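Local structure of putative flagellar protein FliS (Parabacteroides merdae ATCC 43184, 4YOK) at residues F120-I125 / S132-L137; Q21-R26 / L96-Y101. The protein is of unknown function despite its putative flagellar name, and joins a prealbumin-like N-terminal domain to a C-terminal domain probably of the E-set type. All coordinates share one frame; numbering follows the deposited sequence.

Interaction 1. Residues F120-I125 / S132-L137; sequences FMINRI and SRVMLL
I122 and V134 are the nearest CA pair across 120-125 and 132-137, yet these two CA atoms stand 9.8 Å apart. That is sheet-on-sheet spacing: no hydrogen bond crosses, and each strand pairs with neighbours in its own sheet. F120 pairs with V163 and I122 with G161, while M121 and N123 use S105 and M103 on strand 102-111. Near its start the other strand has a classic beta bulge, in which S132 and R133 both face one residue of strand 182-189.

V134 carries the contact from its side, with both methyls engaged. Its CG1, set anti to the backbone N (chi1 176°), meets the rim of the F120 ring at CZ, 3.7 Å away and in the ring plane, so this is an edge contact and not a CH-pi one. The F120 and V134 side chains slide past each other in opposite directions. V134 CG2 instead meets I122 CD1 tip to tip at 3.9 Å.

Two facing antiparallel sheets with an apolar filling make a beta-sandwich, consistent with an E-set, immunoglobulin-like domain. Strand 115-124 is the middle strand of the three-stranded sheet, and 131-139 is an inner strand of the four-stranded one.

F120 and I122, two residues apart, point into this interior, and I122 CG1 lies against F120 CE2 at 3.7 Å. A chi1 of 53° swings the F120 ring so that its CZ end reaches V134. L136 adds a looser approach, its CD1 4.5 Å from F120 CE1, and also touches F155 and L165. The alternate side chains turn away from the facing sheet: M121 (selenomethionine) packs on S105 and S162, N123 ND2 hydrogen-bonds S105 OG, and M135, also selenomethionine and still buried, lies against strand 151-155.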
ATOM      1  N   PHE A 120      -7.052   0.061 -16.502  1.00 18.92           N
ATOM      2  CA  PHE A 120      -7.080   1.018 -15.389  1.00 18.62           C
ATOM      3  C   PHE A 120      -6.420   2.309 -15.803  1.00 23.90           C
ATOM      4  O   PHE A 120      -5.871   2.404 -16.911  1.00 24.36           O
ATOM      5  CB  PHE A 120      -6.413   0.446 -14.101  1.00 19.88           C
ATOM      6  CG  PHE A 120      -5.008  -0.084 -14.291  1.00 20.50           C
ATOM      7  CD1 PHE A 120      -4.793  -1.376 -14.762  1.00 22.07           C
ATOM      8  CD2 PHE A 120      -3.907   0.670 -13.908  1.00 22.08           C
ATOM      9  CE1 PHE A 120      -3.500  -1.870 -14.926  1.00 22.72           C
ATOM     10  CE2 PHE A 120      -2.609   0.162 -14.048  1.00 24.59           C
ATOM     11  CZ  PHE A 120      -2.414  -1.085 -14.600  1.00 22.10           C
HETATM   12  N   MSE A 121      -6.534   3.317 -14.950  1.00 19.93           N
HETATM   13  CA  MSE A 121      -5.931   4.624 -15.160  1.00 22.54           C
HETATM   14  C   MSE A 121      -4.803   4.856 -14.163  1.00 22.36           C
HETATM   15  O   MSE A 121      -4.949   4.554 -12.978  1.00 19.88           O
HETATM   16  CB  MSE A 121      -6.997   5.720 -14.989  1.00 28.48           C
HETATM   17  CG  MSE A 121      -7.969   5.765 -16.131  1.00 42.56           C
HETATM   18 SE   MSE A 121      -7.450   7.218 -17.304  0.75 58.44          SE
HETATM   19  CE  MSE A 121      -7.760   8.728 -16.020  1.00 55.08           C
ATOM     20  N   ILE A 122      -3.692   5.394 -14.647  1.00 19.40           N
ATOM     21  CA  ILE A 122      -2.553   5.776 -13.814  1.00 18.90           C
ATOM     22  C   ILE A 122      -2.492   7.279 -13.875  1.00 24.11           C
ATOM     23  O   ILE A 122      -2.271   7.848 -14.954  1.00 24.90           O
ATOM     24  CB  ILE A 122      -1.208   5.120 -14.219  1.00 20.99           C
ATOM     25  CG1 ILE A 122      -1.269   3.584 -14.081  1.00 19.89           C
ATOM     26  CG2 ILE A 122      -0.047   5.730 -13.367  1.00 22.39           C
ATOM     27  CD1 ILE A 122      -0.106   2.855 -14.815  1.00 22.24           C
ATOM     28  N   ASN A 123      -2.749   7.913 -12.746  1.00 20.12           N
ATOM     29  CA  ASN A 123      -2.747   9.366 -12.610  1.00 21.64           C
ATOM     30  C   ASN A 123      -1.453   9.813 -11.957  1.00 26.05           C
ATOM     31  O   ASN A 123      -1.155   9.383 -10.836  1.00 25.22           O
ATOM     32  CB  ASN A 123      -3.958   9.799 -11.759  1.00 23.81           C
ATOM     33  CG  ASN A 123      -5.252   9.150 -12.212  1.00 45.37           C
ATOM     34  OD1 ASN A 123      -5.741   9.440 -13.296  1.00 40.53           O
ATOM     35  ND2 ASN A 123      -5.742   8.149 -11.470  1.00 35.59           N
ATOM     36  N   ARG A 124      -0.702  10.699 -12.633  1.00 21.97           N
ATOM     37  CA  ARG A 124       0.536  11.241 -12.082  1.00 20.97           C
ATOM     38  C   ARG A 124       0.196  12.384 -11.116  1.00 25.11           C
ATOM     39  O   ARG A 124      -0.447  13.364 -11.517  1.00 25.92           O
ATOM     40  CB  ARG A 124       1.484  11.715 -13.197  1.00 20.38           C
ATOM     41  CG  ARG A 124       2.842  12.187 -12.646  1.00 24.00           C
ATOM     42  CD  ARG A 124       3.848  12.614 -13.715  1.00 25.43           C
ATOM     43  NE  ARG A 124       3.277  13.625 -14.603  1.00 33.49           N
ATOM     44  CZ  ARG A 124       3.121  13.458 -15.914  1.00 58.81           C
ATOM     45  NH1 ARG A 124       3.504  12.325 -16.499  1.00 46.55           N
ATOM     46  NH2 ARG A 124       2.592  14.424 -16.653  1.00 51.85           N
ATOM     47  N   ILE A 125       0.583  12.238  -9.850  1.00 20.97           N
ATOM     48  CA  ILE A 125       0.341  13.256  -8.810  1.00 20.75           C
ATOM     49  C   ILE A 125       1.552  14.189  -8.700  1.00 24.46           C
ATOM     50  O   ILE A 125       1.368  15.405  -8.571  1.00 24.89           O
ATOM     51  CB  ILE A 125      -0.013  12.592  -7.434  1.00 22.66           C
ATOM     52  CG1 ILE A 125      -1.217  11.594  -7.533  1.00 22.21           C
ATOM     53  CG2 ILE A 125      -0.228  13.616  -6.323  1.00 22.53           C
ATOM     54  CD1 ILE A 125      -2.573  12.157  -8.079  1.00 27.09           C
ATOM     55  N   SER A 132       8.506   3.235 -13.066  1.00 19.52           N
ATOM     56  CA  SER A 132       9.590   2.247 -13.185  1.00 20.18           C
ATOM     57  C   SER A 132       9.000   0.929 -13.743  1.00 23.79           C
ATOM     58  O   SER A 132       9.471   0.405 -14.761  1.00 23.04           O
ATOM     59  CB  SER A 132      10.257   2.025 -11.825  1.00 22.20           C
ATOM     60  OG  SER A 132      11.189   0.958 -11.910  1.00 29.46           O
ATOM     61  N   ARG A 133       7.906   0.444 -13.116  1.00 18.92           N
ATOM     62  CA  ARG A 133       7.235  -0.749 -13.608  1.00 18.40           C
ATOM     63  C   ARG A 133       5.797  -0.809 -13.137  1.00 20.39           C
ATOM     64  O   ARG A 133       5.436  -0.207 -12.123  1.00 18.23           O
ATOM     65  CB  ARG A 133       7.978  -2.056 -13.223  1.00 22.11           C
ATOM     66  CG  ARG A 133       8.110  -2.334 -11.749  1.00 27.97           C
ATOM     67  CD  ARG A 133       8.789  -3.673 -11.551  1.00 37.56           C
ATOM     68  NE  ARG A 133       8.922  -4.004 -10.135  1.00 46.51           N
ATOM     69  CZ  ARG A 133      10.059  -3.935  -9.449  1.00 58.15           C
ATOM     70  NH1 ARG A 133      11.184  -3.563 -10.047  1.00 40.78           N
ATOM     71  NH2 ARG A 133      10.085  -4.258  -8.161  1.00 43.17           N
ATOM     72  N   VAL A 134       4.989  -1.527 -13.914  1.00 16.66           N
ATOM     73  CA  VAL A 134       3.596  -1.837 -13.625  1.00 16.71           C
ATOM     74  C   VAL A 134       3.533  -3.365 -13.468  1.00 20.12           C
ATOM     75  O   VAL A 134       4.131  -4.102 -14.267  1.00 20.45           O
ATOM     76  CB  VAL A 134       2.660  -1.280 -14.717  1.00 20.44           C
ATOM     77  CG1 VAL A 134       1.224  -1.695 -14.462  1.00 20.24           C
ATOM     78  CG2 VAL A 134       2.769   0.246 -14.782  1.00 20.47           C
HETATM   79  N   MSE A 135       2.819  -3.832 -12.452  1.00 16.58           N
HETATM   80  CA  MSE A 135       2.758  -5.267 -12.147  1.00 16.68           C
HETATM   81  C   MSE A 135       1.327  -5.773 -12.105  1.00 20.31           C
HETATM   82  O   MSE A 135       0.455  -5.146 -11.492  1.00 20.51           O
HETATM   83  CB  MSE A 135       3.445  -5.569 -10.791  1.00 19.79           C
HETATM   84  CG  MSE A 135       4.905  -5.143 -10.755  1.00 25.83           C
HETATM   85 SE   MSE A 135       5.588  -5.261  -8.942  0.75 33.01          SE
HETATM   86  CE  MSE A 135       4.829  -3.493  -8.327  1.00 29.26           C
ATOM     87  N   LEU A 136       1.096  -6.902 -12.778  1.00 16.17           N
ATOM     88  CA  LEU A 136      -0.175  -7.633 -12.789  1.00 16.41           C
ATOM     89  C   LEU A 136       0.038  -8.816 -11.877  1.00 19.43           C
ATOM     90  O   LEU A 136       1.001  -9.556 -12.071  1.00 18.44           O
ATOM     91  CB  LEU A 136      -0.563  -8.042 -14.221  1.00 17.37           C
ATOM     92  CG  LEU A 136      -1.544  -7.100 -14.938  1.00 22.61           C
ATOM     93  CD1 LEU A 136      -1.032  -5.674 -15.018  1.00 22.59           C
ATOM     94  CD2 LEU A 136      -1.962  -7.649 -16.287  1.00 23.05           C
ATOM     95  N   LEU A 137      -0.784  -8.938 -10.820  1.00 15.42           N
ATOM     96  CA  LEU A 137      -0.606  -9.962  -9.799  1.00 14.55           C
ATOM     97  C   LEU A 137      -1.838 -10.790  -9.542  1.00 17.52           C
ATOM     98  O   LEU A 137      -2.964 -10.273  -9.574  1.00 16.70           O
ATOM     99  CB  LEU A 137      -0.214  -9.281  -8.456  1.00 14.78           C
ATOM    100  CG  LEU A 137       0.958  -8.300  -8.486  1.00 18.47           C
ATOM    101  CD1 LEU A 137       0.939  -7.365  -7.266  1.00 16.72           C
ATOM    102  CD2 LEU A 137       2.285  -9.036  -8.606  1.00 18.45           C
TER

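Interaction 2. Residues Q21-R26 / L96-Y101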
ATOM      1  N   GLN A  21      -8.659   9.580   1.088  1.00 27.30           N
ATOM      2  CA  GLN A  21      -8.860   8.185   0.656  0.50 26.92           C
ATOM      3  C   GLN A  21      -7.691   7.290   1.083  1.00 26.89           C
ATOM      4  O   GLN A  21      -6.542   7.665   0.882  1.00 20.72           O
ATOM      5  CB  GLN A  21      -9.051   8.120  -0.871  0.50 29.13           C
ATOM      6  CG  GLN A  21      -9.712   6.823  -1.353  0.50 47.96           C
ATOM      7  CD  GLN A  21      -9.778   6.708  -2.859  0.50 58.99           C
ATOM      8  OE1 GLN A  21      -8.765   6.775  -3.567  0.50 51.07           O
ATOM      9  NE2 GLN A  21     -10.975   6.478  -3.378  0.50 49.47           N
ATOM     10  N   ALA A  22      -7.980   6.110   1.689  1.00 25.70           N
ATOM     11  CA  ALA A  22      -6.929   5.193   2.150  1.00 26.43           C
ATOM     12  C   ALA A  22      -6.142   4.640   0.958  1.00 26.44           C
ATOM     13  O   ALA A  22      -6.682   4.461  -0.123  1.00 27.27           O
ATOM     14  CB  ALA A  22      -7.514   4.050   2.983  1.00 27.90           C
ATOM     15  N   LEU A  23      -4.850   4.526   1.129  1.00 21.63           N
ATOM     16  CA  LEU A  23      -3.975   4.026   0.078  1.00 20.37           C
ATOM     17  C   LEU A  23      -3.895   2.531   0.165  1.00 23.04           C
ATOM     18  O   LEU A  23      -3.939   1.977   1.272  1.00 23.20           O
ATOM     19  CB  LEU A  23      -2.567   4.628   0.228  1.00 20.48           C
ATOM     20  CG  LEU A  23      -2.448   6.149   0.136  1.00 24.52           C
ATOM     21  CD1 LEU A  23      -0.990   6.544   0.106  1.00 25.18           C
ATOM     22  CD2 LEU A  23      -3.213   6.700  -1.071  1.00 24.21           C
ATOM     23  N   ASN A  24      -3.734   1.884  -0.997  1.00 16.40           N
ATOM     24  CA  ASN A  24      -3.581   0.431  -1.133  1.00 15.68           C
ATOM     25  C   ASN A  24      -2.073   0.134  -1.245  1.00 17.44           C
ATOM     26  O   ASN A  24      -1.418   0.633  -2.157  1.00 17.78           O
ATOM     27  CB  ASN A  24      -4.356  -0.019  -2.367  1.00 17.98           C
ATOM     28  CG  ASN A  24      -5.821   0.370  -2.303  1.00 35.23           C
ATOM     29  OD1 ASN A  24      -6.288   1.355  -2.894  1.00 40.81           O
ATOM     30  ND2 ASN A  24      -6.544  -0.318  -1.492  1.00 20.96           N
ATOM     31  N   LEU A  25      -1.522  -0.575  -0.264  1.00 14.44           N
ATOM     32  CA  LEU A  25      -0.079  -0.804  -0.154  1.00 14.58           C
ATOM     33  C   LEU A  25       0.302  -2.263   0.034  1.00 17.72           C
ATOM     34  O   LEU A  25      -0.558  -3.116   0.227  1.00 17.40           O
ATOM     35  CB  LEU A  25       0.409  -0.012   1.091  1.00 14.72           C
ATOM     36  CG  LEU A  25       0.103   1.520   1.095  1.00 19.67           C
ATOM     37  CD1 LEU A  25       0.320   2.110   2.461  1.00 20.88           C
ATOM     38  CD2 LEU A  25       0.952   2.252   0.072  1.00 19.55           C
ATOM     39  N   ARG A  26       1.610  -2.526   0.079  1.00 16.22           N
ATOM     40  CA  ARG A  26       2.089  -3.863   0.426  1.00 15.82           C
ATOM     41  C   ARG A  26       1.987  -3.938   1.939  1.00 18.59           C
ATOM     42  O   ARG A  26       2.648  -3.151   2.646  1.00 16.93           O
ATOM     43  CB  ARG A  26       3.523  -4.102  -0.062  1.00 17.13           C
ATOM     44  CG  ARG A  26       4.060  -5.427   0.509  1.00 16.24           C
ATOM     45  CD  ARG A  26       5.358  -5.908  -0.134  1.00 17.70           C
ATOM     46  NE  ARG A  26       5.799  -7.116   0.582  1.00 22.76           N
ATOM     47  CZ  ARG A  26       7.052  -7.406   0.912  1.00 26.64           C
ATOM     48  NH1 ARG A  26       8.048  -6.609   0.537  1.00 22.78           N
ATOM     49  NH2 ARG A  26       7.322  -8.501   1.611  1.00 22.14           N
ATOM     50  N   LEU A  96      -3.162  10.040   8.298  1.00 17.24           N
ATOM     51  CA  LEU A  96      -1.923  10.726   7.959  1.00 17.18           C
ATOM     52  C   LEU A  96      -1.904  10.969   6.460  1.00 19.89           C
ATOM     53  O   LEU A  96      -1.949  10.012   5.703  1.00 18.00           O
ATOM     54  CB  LEU A  96      -0.694   9.910   8.428  1.00 17.46           C
ATOM     55  CG  LEU A  96       0.678  10.460   8.008  1.00 21.33           C
ATOM     56  CD1 LEU A  96       0.985  11.786   8.723  1.00 21.52           C
ATOM     57  CD2 LEU A  96       1.780   9.413   8.226  1.00 20.22           C
ATOM     58  N   GLU A  97      -1.903  12.254   6.045  1.00 19.03           N
ATOM     59  CA  GLU A  97      -1.893  12.671   4.630  1.00 19.07           C
ATOM     60  C   GLU A  97      -0.490  12.647   4.069  1.00 20.44           C
ATOM     61  O   GLU A  97       0.449  13.188   4.672  1.00 20.81           O
ATOM     62  CB  GLU A  97      -2.462  14.101   4.452  1.00 21.81           C
ATOM     63  CG  GLU A  97      -3.968  14.177   4.341  1.00 32.89           C
ATOM     64  CD  GLU A  97      -4.569  13.675   3.037  1.00 37.48           C
ATOM     65  OE1 GLU A  97      -4.196  14.167   1.945  1.00 26.08           O
ATOM     66  OE2 GLU A  97      -5.470  12.815   3.124  1.00 27.47           O
ATOM     67  N   VAL A  98      -0.338  11.986   2.917  1.00 16.07           N
ATOM     68  CA  VAL A  98       0.939  11.906   2.195  1.00 14.62           C
ATOM     69  C   VAL A  98       0.722  12.339   0.732  1.00 20.67           C
ATOM     70  O   VAL A  98      -0.426  12.564   0.319  1.00 19.41           O
ATOM     71  CB  VAL A  98       1.554  10.491   2.292  1.00 18.35           C
ATOM     72  CG1 VAL A  98       1.829  10.111   3.759  1.00 18.14           C
ATOM     73  CG2 VAL A  98       0.669   9.440   1.576  1.00 16.73           C
ATOM     74  N   THR A  99       1.818  12.460  -0.045  1.00 17.89           N
ATOM     75  CA  THR A  99       1.705  12.829  -1.462  1.00 19.27           C
ATOM     76  C   THR A  99       2.230  11.678  -2.311  1.00 20.99           C
ATOM     77  O   THR A  99       3.445  11.595  -2.523  1.00 20.34           O
ATOM     78  CB  THR A  99       2.421  14.142  -1.798  1.00 26.23           C
ATOM     79  OG1 THR A  99       2.021  15.134  -0.849  1.00 25.56           O
ATOM     80  CG2 THR A  99       2.107  14.609  -3.236  1.00 24.71           C
ATOM     81  N   PRO A 100       1.338  10.775  -2.771  1.00 18.96           N
ATOM     82  CA  PRO A 100       1.799   9.649  -3.610  1.00 18.02           C
ATOM     83  C   PRO A 100       2.371  10.133  -4.934  1.00 20.27           C
ATOM     84  O   PRO A 100       1.958  11.187  -5.415  1.00 19.83           O
ATOM     85  CB  PRO A 100       0.526   8.817  -3.847  1.00 20.47           C
ATOM     86  CG  PRO A 100      -0.500   9.333  -2.856  1.00 25.13           C
ATOM     87  CD  PRO A 100      -0.126  10.755  -2.579  1.00 20.74           C
ATOM     88  N   TYR A 101       3.293   9.361  -5.544  1.00 17.67           N
ATOM     89  CA  TYR A 101       3.839   9.710  -6.874  1.00 17.74           C
ATOM     90  C   TYR A 101       2.743   9.516  -7.923  1.00 21.54           C
ATOM     91  O   TYR A 101       2.551  10.359  -8.790  1.00 22.47           O
ATOM     92  CB  TYR A 101       5.041   8.802  -7.197  1.00 17.90           C
ATOM     93  CG  TYR A 101       6.222   9.059  -6.300  1.00 19.47           C
ATOM     94  CD1 TYR A 101       6.891  10.285  -6.331  1.00 22.08           C
ATOM     95  CD2 TYR A 101       6.633   8.110  -5.367  1.00 19.70           C
ATOM     96  CE1 TYR A 101       7.947  10.553  -5.463  1.00 24.65           C
ATOM     97  CE2 TYR A 101       7.735   8.345  -4.536  1.00 20.68           C
ATOM     98  CZ  TYR A 101       8.386   9.567  -4.592  1.00 25.30           C
ATOM     99  OH  TYR A 101       9.448   9.838  -3.769  1.00 27.28           O
TER
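L23 is the one residue of 21-26 that makes close contact with 96-101, and it does so with its two methyls. CD1 presses on V98 CG2 at 3.6 Å and also reaches P100 CG at 4.1 Å; CD2 meets that same proline carbon at 4.2 Å. V98 offers CG2 because chi1 of -60° sets that methyl between its backbone N and carbonyl carbon. The leucine runs obliquely to both partners, and V16, Y18, M103 and I196 close in around it, so this end is tight and buried.

The other end is loose and polar. Q21 is exposed, and its side chain does not reach 96-101. E97 points its CB away, and its carboxylate is held by the end of strand 9-18 and the turn that follows: OE2 hydrogen-bonds T17 OG1 and G20 N, OE1 Q19 N.

This is core packing in the prealbumin-like domain, next to the C-terminal domain, where both segments are paired with strand 9-18: L23 shares backbone hydrogen bonds with V16, and L96 with R15 and T17. With apolar carbons alone meeting across it, the contact is non-directional; register and direction probably come from that backbone pairing.

In the fold
Both contacts are buried and purely apolar, but they belong to different domains. Interaction 1 spans the two sheets of the C-terminal sandwich, whereas interaction 2 lies nearer the centre of the chain, where the N-terminal domain runs into the next. Regular strands face each other in the first; in the second, the side chains that meet come from irregular chain just beyond the ends of strands 21-22 and 92-97. They touch through the connection: I125 N lies 2.9 Å from Y101 O, a probable hydrogen bond, and I125 CG2 packs on T99 CG2 at 4.0 Å. Segment 96-101 leads directly into strand 102-111, the sheet neighbour of the strand carrying F120 and I122.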